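Local coordinates for periplasmic binding protein (Sulfurospirillum deleyianum, PDB 4PAG), which probably serves as the solute-binding component of an ABC transporter, and holds a histidine in its pocket, at residues A[228-242]-A[250-263]. Residues are numbered along the deposited sequence; the frame is centred on the assembly and turned at random.
With HIS (histidine), chain E.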
loop_
_atom_site.group_PDB
_atom_site.type_symbol
_atom_site.label_atom_id
_atom_site.label_comp_id
_atom_site.label_asym_id
_atom_site.label_seq_id
_atom_site.Cartn_x
_atom_site.Cartn_y
_atom_site.Cartn_z
ATOM N N GLU A 228 9.801 16.508 -12.997
ATOM C CA GLU A 228 8.653 17.261 -13.488
ATOM C C GLU A 228 7.540 17.280 -12.448
ATOM O O GLU A 228 6.810 18.270 -12.332
ATOM C CB GLU A 228 8.149 16.673 -14.801
ATOM C CG GLU A 228 9.187 16.725 -15.906
ATOM C CD GLU A 228 8.829 15.850 -17.092
ATOM O OE1 GLU A 228 8.014 16.300 -17.925
ATOM O OE2 GLU A 228 9.367 14.725 -17.195
ATOM N N VAL A 229 7.411 16.183 -11.707
ATOM C CA VAL A 229 6.441 16.065 -10.628
ATOM C C VAL A 229 7.134 15.561 -9.360
ATOM O O VAL A 229 8.023 14.707 -9.420
ATOM C CB VAL A 229 5.287 15.113 -11.009
ATOM C CG1 VAL A 229 4.401 14.814 -9.810
ATOM C CG2 VAL A 229 4.437 15.703 -12.136
ATOM N N ILE A 230 6.715 16.091 -8.216
ATOM C CA ILE A 230 7.193 15.606 -6.932
ATOM C C ILE A 230 6.017 15.066 -6.123
ATOM O O ILE A 230 5.016 15.750 -5.913
ATOM C CB ILE A 230 7.954 16.684 -6.139
ATOM C CG1 ILE A 230 9.226 17.105 -6.887
ATOM C CG2 ILE A 230 8.283 16.159 -4.743
ATOM C CD1 ILE A 230 9.889 18.359 -6.352
ATOM N N ILE A 231 6.144 13.818 -5.689
ATOM C CA ILE A 231 5.153 13.182 -4.833
ATOM C C ILE A 231 5.724 13.137 -3.422
ATOM O O ILE A 231 6.812 12.601 -3.209
ATOM C CB ILE A 231 4.835 11.753 -5.324
ATOM C CG1 ILE A 231 4.298 11.766 -6.764
ATOM C CG2 ILE A 231 3.838 11.066 -4.397
ATOM C CD1 ILE A 231 3.018 12.549 -6.972
ATOM N N VAL A 232 4.971 13.685 -2.469
ATOM C CA VAL A 232 5.431 13.938 -1.107
ATOM C C VAL A 232 4.647 13.109 -0.083
ATOM O O VAL A 232 3.416 13.068 -0.109
ATOM C CB VAL A 232 5.246 15.434 -0.758
ATOM C CG1 VAL A 232 5.615 15.701 0.692
ATOM C CG2 VAL A 232 6.053 16.319 -1.714
ATOM N N GLN A 233 5.361 12.470 0.835
ATOM C CA GLN A 233 4.718 11.656 1.870
ATOM C C GLN A 233 4.403 12.508 3.113
ATOM O O GLN A 233 3.297 12.465 3.648
ATOM C CB GLN A 233 5.635 10.466 2.197
ATOM C CG GLN A 233 5.012 9.130 2.577
ATOM C CD GLN A 233 3.663 8.809 1.950
ATOM O OE1 GLN A 233 2.647 9.272 2.427
ATOM N NE2 GLN A 233 3.646 7.944 0.939
ATOM N N ASN A 234 5.358 13.315 3.554
ATOM C CA ASN A 234 5.236 13.987 4.852
ATOM C C ASN A 234 4.638 15.398 4.739
ATOM O O ASN A 234 5.136 16.242 3.980
ATOM C CB ASN A 234 6.591 13.989 5.575
ATOM C CG ASN A 234 7.016 12.584 6.034
ATOM O OD1 ASN A 234 6.481 11.568 5.571
ATOM N ND2 ASN A 234 7.973 12.526 6.958
ATOM N N PRO A 235 3.558 15.664 5.487
ATOM C CA PRO A 235 2.935 16.984 5.378
ATOM C C PRO A 235 3.847 18.141 5.789
ATOM O O PRO A 235 3.692 19.228 5.240
ATOM C CB PRO A 235 1.714 16.891 6.304
ATOM C CG PRO A 235 1.984 15.742 7.205
ATOM C CD PRO A 235 2.837 14.786 6.427
ATOM N N THR A 236 4.795 17.922 6.708
ATOM C CA THR A 236 5.734 19.002 7.086
ATOM C C THR A 236 6.613 19.391 5.898
ATOM O O THR A 236 6.878 20.573 5.676
ATOM C CB THR A 236 6.651 18.679 8.303
ATOM O OG1 THR A 236 7.663 17.722 7.939
ATOM C CG2 THR A 236 5.855 18.160 9.472
ATOM N N PHE A 237 7.055 18.408 5.123
ATOM C CA PHE A 237 7.839 18.723 3.950
ATOM C C PHE A 237 7.002 19.434 2.883
ATOM O O PHE A 237 7.471 20.373 2.225
ATOM C CB PHE A 237 8.516 17.498 3.345
ATOM C CG PHE A 237 9.352 17.851 2.167
ATOM C CD1 PHE A 237 10.419 18.729 2.324
ATOM C CD2 PHE A 237 9.026 17.411 0.900
ATOM C CE1 PHE A 237 11.174 19.115 1.244
ATOM C CE2 PHE A 237 9.784 17.798 -0.193
ATOM C CZ PHE A 237 10.856 18.656 -0.021
ATOM N N TYR A 238 5.763 18.997 2.712
ATOM C CA TYR A 238 4.881 19.622 1.729
ATOM C C TYR A 238 4.715 21.128 1.987
ATOM O O TYR A 238 4.714 21.929 1.045
ATOM C CB TYR A 238 3.538 18.907 1.707
ATOM C CG TYR A 238 2.550 19.509 0.752
ATOM C CD1 TYR A 238 2.596 19.221 -0.609
ATOM C CD2 TYR A 238 1.572 20.374 1.206
ATOM C CE1 TYR A 238 1.679 19.771 -1.490
ATOM C CE2 TYR A 238 0.661 20.937 0.333
ATOM C CZ TYR A 238 0.719 20.634 -1.012
ATOM O OH TYR A 238 -0.198 21.209 -1.862
ATOM N N LYS A 239 4.601 21.517 3.254
ATOM C CA LYS A 239 4.596 22.946 3.620
ATOM C C LYS A 239 5.955 23.596 3.364
ATOM O O LYS A 239 6.042 24.663 2.760
ATOM C CB LYS A 239 4.232 23.140 5.099
ATOM C CG LYS A 239 2.839 22.704 5.529
ATOM C CD LYS A 239 1.747 23.234 4.614
ATOM C CE LYS A 239 0.560 23.787 5.392
ATOM N NZ LYS A 239 0.773 25.227 5.718
ATOM N N THR A 240 7.010 22.942 3.831
ATOM C CA THR A 240 8.372 23.465 3.703
ATOM C C THR A 240 8.750 23.783 2.260
ATOM O O THR A 240 9.323 24.846 1.986
ATOM C CB THR A 240 9.388 22.466 4.285
ATOM O OG1 THR A 240 9.247 22.432 5.710
ATOM C CG2 THR A 240 10.821 22.850 3.943
ATOM N N VAL A 241 8.419 22.875 1.343
ATOM C CA VAL A 241 8.859 22.987 -0.049
ATOM C C VAL A 241 8.262 24.214 -0.756
ATOM O O VAL A 241 8.834 24.710 -1.724
ATOM C CB VAL A 241 8.594 21.667 -0.845
ATOM C CG1 VAL A 241 7.126 21.495 -1.174
ATOM C CG2 VAL A 241 9.423 21.617 -2.119
ATOM N N PHE A 242 7.128 24.706 -0.259
ATOM C CA PHE A 242 6.525 25.948 -0.766
ATOM C C PHE A 242 6.817 27.190 0.082
ATOM O O PHE A 242 6.600 28.316 -0.378
ATOM C CB PHE A 242 5.017 25.771 -0.927
ATOM C CG PHE A 242 4.641 24.929 -2.104
ATOM C CD1 PHE A 242 4.847 25.394 -3.394
ATOM C CD2 PHE A 242 4.106 23.661 -1.927
ATOM C CE1 PHE A 242 4.516 24.611 -4.488
ATOM C CE2 PHE A 242 3.759 22.879 -3.016
ATOM C CZ PHE A 242 3.971 23.351 -4.298
ATOM N N LEU A 250 13.470 24.519 -8.332
ATOM C CA LEU A 250 12.904 23.375 -9.036
ATOM C C LEU A 250 11.705 23.767 -9.895
ATOM O O LEU A 250 10.786 24.440 -9.420
ATOM C CB LEU A 250 12.470 22.317 -8.027
ATOM C CG LEU A 250 13.573 21.690 -7.169
ATOM C CD1 LEU A 250 12.968 20.748 -6.144
ATOM C CD2 LEU A 250 14.584 20.943 -8.023
ATOM N N LYS A 251 11.696 23.319 -11.148
ATOM C CA LYS A 251 10.579 23.601 -12.054
ATOM C C LYS A 251 9.262 23.002 -11.530
ATOM O O LYS A 251 8.205 23.598 -11.689
ATOM C CB LYS A 251 10.864 23.093 -13.474
ATOM C CG LYS A 251 12.110 23.679 -14.135
ATOM C CD LYS A 251 11.887 25.051 -14.772
ATOM C CE LYS A 251 13.145 25.518 -15.508
ATOM N NZ LYS A 251 13.028 26.829 -16.229
ATOM N N ALA A 252 9.318 21.826 -10.907
ATOM C CA ALA A 252 8.119 21.227 -10.336
ATOM C C ALA A 252 7.496 22.165 -9.301
ATOM O O ALA A 252 6.273 22.267 -9.213
ATOM C CB ALA A 252 8.431 19.872 -9.713
ATOM N N VAL A 253 8.341 22.861 -8.541
ATOM C CA VAL A 253 7.872 23.775 -7.504
ATOM C C VAL A 253 7.272 25.034 -8.139
ATOM O O VAL A 253 6.199 25.481 -7.735
ATOM C CB VAL A 253 8.989 24.108 -6.492
ATOM C CG1 VAL A 253 8.585 25.253 -5.573
ATOM C CG2 VAL A 253 9.344 22.867 -5.681
ATOM N N GLN A 254 7.962 25.579 -9.140
ATOM C CA GLN A 254 7.445 26.686 -9.953
ATOM C C GLN A 254 6.083 26.386 -10.567
ATOM O O GLN A 254 5.196 27.235 -10.561
ATOM C CB GLN A 254 8.421 27.020 -11.081
ATOM C CG GLN A 254 9.737 27.601 -10.605
ATOM C CD GLN A 254 9.598 29.001 -10.047
ATOM O OE1 GLN A 254 8.685 29.729 -10.405
ATOM N NE2 GLN A 254 10.503 29.381 -9.167
ATOM N N ASN A 255 5.924 25.176 -11.095
ATOM C CA ASN A 255 4.668 24.754 -11.706
ATOM C C ASN A 255 3.635 24.208 -10.709
ATOM O O ASN A 255 2.546 23.829 -11.115
ATOM C CB ASN A 255 4.942 23.701 -12.789
ATOM C CG ASN A 255 5.806 24.226 -13.916
ATOM O OD1 ASN A 255 5.700 25.382 -14.300
ATOM N ND2 ASN A 255 6.660 23.368 -14.462
ATOM N N LYS A 256 3.979 24.172 -9.421
ATOM C CA LYS A 256 3.095 23.652 -8.365
ATOM C C LYS A 256 2.690 22.194 -8.612
ATOM O O LYS A 256 1.610 21.761 -8.227
ATOM C CB LYS A 256 1.863 24.543 -8.197
ATOM C CG LYS A 256 2.198 26.021 -8.005
ATOM C CD LYS A 256 0.973 26.886 -8.244
ATOM C CE LYS A 256 1.111 28.254 -7.599
ATOM N NZ LYS A 256 2.268 29.027 -8.130
ATOM N N LYS A 257 3.581 21.435 -9.236
ATOM C CA LYS A 257 3.349 20.013 -9.493
ATOM C C LYS A 257 4.010 19.186 -8.380
ATOM O O LYS A 257 4.912 18.369 -8.609
ATOM C CB LYS A 257 3.849 19.648 -10.891
ATOM C CG LYS A 257 2.970 20.236 -11.993
ATOM C CD LYS A 257 3.653 20.269 -13.350
ATOM C CE LYS A 257 3.699 18.905 -14.008
ATOM N NZ LYS A 257 2.383 18.511 -14.592
ATOM N N VAL A 258 3.533 19.441 -7.165
ATOM C CA VAL A 258 3.990 18.805 -5.942
ATOM C C VAL A 258 2.727 18.368 -5.204
ATOM O O VAL A 258 1.857 19.197 -4.945
ATOM C CB VAL A 258 4.774 19.797 -5.058
ATOM C CG1 VAL A 258 5.227 19.139 -3.761
ATOM C CG2 VAL A 258 5.957 20.403 -5.813
ATOM N N TYR A 259 2.606 17.080 -4.884
ATOM C CA TYR A 259 1.343 16.538 -4.360
ATOM C C TYR A 259 1.564 15.659 -3.145
ATOM O O TYR A 259 2.469 14.819 -3.131
ATOM C CB TYR A 259 0.596 15.759 -5.457
ATOM C CG TYR A 259 0.418 16.574 -6.729
ATOM C CD1 TYR A 259 -0.542 17.574 -6.808
ATOM C CD2 TYR A 259 1.251 16.381 -7.827
ATOM C CE1 TYR A 259 -0.678 18.355 -7.950
ATOM C CE2 TYR A 259 1.112 17.147 -8.982
ATOM C CZ TYR A 259 0.139 18.127 -9.036
ATOM O OH TYR A 259 -0.014 18.883 -10.170
ATOM N N LEU A 260 0.729 15.868 -2.131
ATOM C CA LEU A 260 0.814 15.148 -0.869
ATOM C C LEU A 260 -0.033 13.876 -0.953
ATOM O O LEU A 260 -1.201 13.919 -1.307
ATOM C CB LEU A 260 0.324 16.040 0.276
ATOM C CG LEU A 260 0.413 15.540 1.714
ATOM C CD1 LEU A 260 1.850 15.297 2.140
ATOM C CD2 LEU A 260 -0.268 16.539 2.649
ATOM N N VAL A 261 0.566 12.740 -0.638
ATOM C CA VAL A 261 -0.142 11.458 -0.722
ATOM C C VAL A 261 -1.249 11.393 0.335
ATOM O O VAL A 261 -0.977 11.609 1.511
ATOM C CB VAL A 261 0.827 10.270 -0.515
ATOM C CG1 VAL A 261 0.088 8.947 -0.540
ATOM C CG2 VAL A 261 1.916 10.263 -1.574
ATOM N N PRO A 262 -2.499 11.093 -0.071
ATOM C CA PRO A 262 -3.568 10.875 0.901
ATOM C C PRO A 262 -3.355 9.664 1.798
ATOM O O PRO A 262 -2.738 8.663 1.391
ATOM C CB PRO A 262 -4.807 10.657 0.029
ATOM C CG PRO A 262 -4.481 11.317 -1.264
ATOM C CD PRO A 262 -3.013 11.080 -1.448
ATOM N N LYS A 263 -3.884 9.762 3.009
ATOM C CA LYS A 263 -3.585 8.803 4.072
ATOM C C LYS A 263 -4.798 8.254 4.806
ATOM O O LYS A 263 -4.631 7.456 5.729
ATOM C CB LYS A 263 -2.658 9.466 5.095
ATOM C CG LYS A 263 -1.316 9.841 4.512
ATOM C CD LYS A 263 -0.503 10.712 5.429
ATOM C CE LYS A 263 0.835 11.016 4.782
ATOM N NZ LYS A 263 0.699 11.983 3.662
HETATM N N HIS E . -2.953 16.554 4.458
HETATM C CA HIS E . -2.926 15.073 4.605
HETATM C C HIS E . -1.778 14.643 5.507
HETATM O O HIS E . -0.733 14.120 5.096
HETATM C CB HIS E . -2.828 14.391 3.246
HETATM C CG HIS E . -3.791 14.927 2.233
HETATM N ND1 HIS E . -3.530 14.926 0.879
HETATM C CD2 HIS E . -5.014 15.487 2.379
HETATM C CE1 HIS E . -4.555 15.452 0.234
HETATM N NE2 HIS E . -5.470 15.801 1.121
HETATM O OXT HIS E . -1.890 14.835 6.707
HETATM O O HOH W 1 7.155 20.560 -13.827
HETATM O O HOH W 2 -0.823 20.111 -4.099
#
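Leu-260 lays its CB over one face of the Tyr-238 ring, a CH-pi contact 4.3 Å from the ring centroid, while the ring's CE1 edge meets Val-258 O in plane. With CG anti to the backbone N (chi1 178°), Tyr-238 reaches from helix 235-242 to the strand, and a water joins its OH to Val-258 O. Val-258 CG1 packs against Val-232 CG2 at 3.6 Å and also meets Val-241 CG1, and Phe-242 CZ packs on Val-258 CB. These side chains fill the gap between helix and sheet in a beta-alpha-beta crossover: strands 229-232 and 258-260 run parallel as neighbours, 258-260 outermost, bonded from Ile-230 N to Lys-257 O (2.9 Å) through to Val-261 N and Val-232 O. On the sheet face bearing Ile-231 and Tyr-259, Val-229 CG1 meets the edge of the Tyr-259 ring, which also touches Trp-283 of helix 277-288. Beyond the strand ends, Lys-263 bends at chi4 (73°) and its NZ bonds to Gln-233 O (2.6 Å), Val-261 O (2.8 Å) and O of the bound histidine (2.9 Å). A methionine here would probably leave both carbonyls and the ligand carboxylate without their shared donor. Leu-260 CD2 and Pro-235 CG also line this pocket.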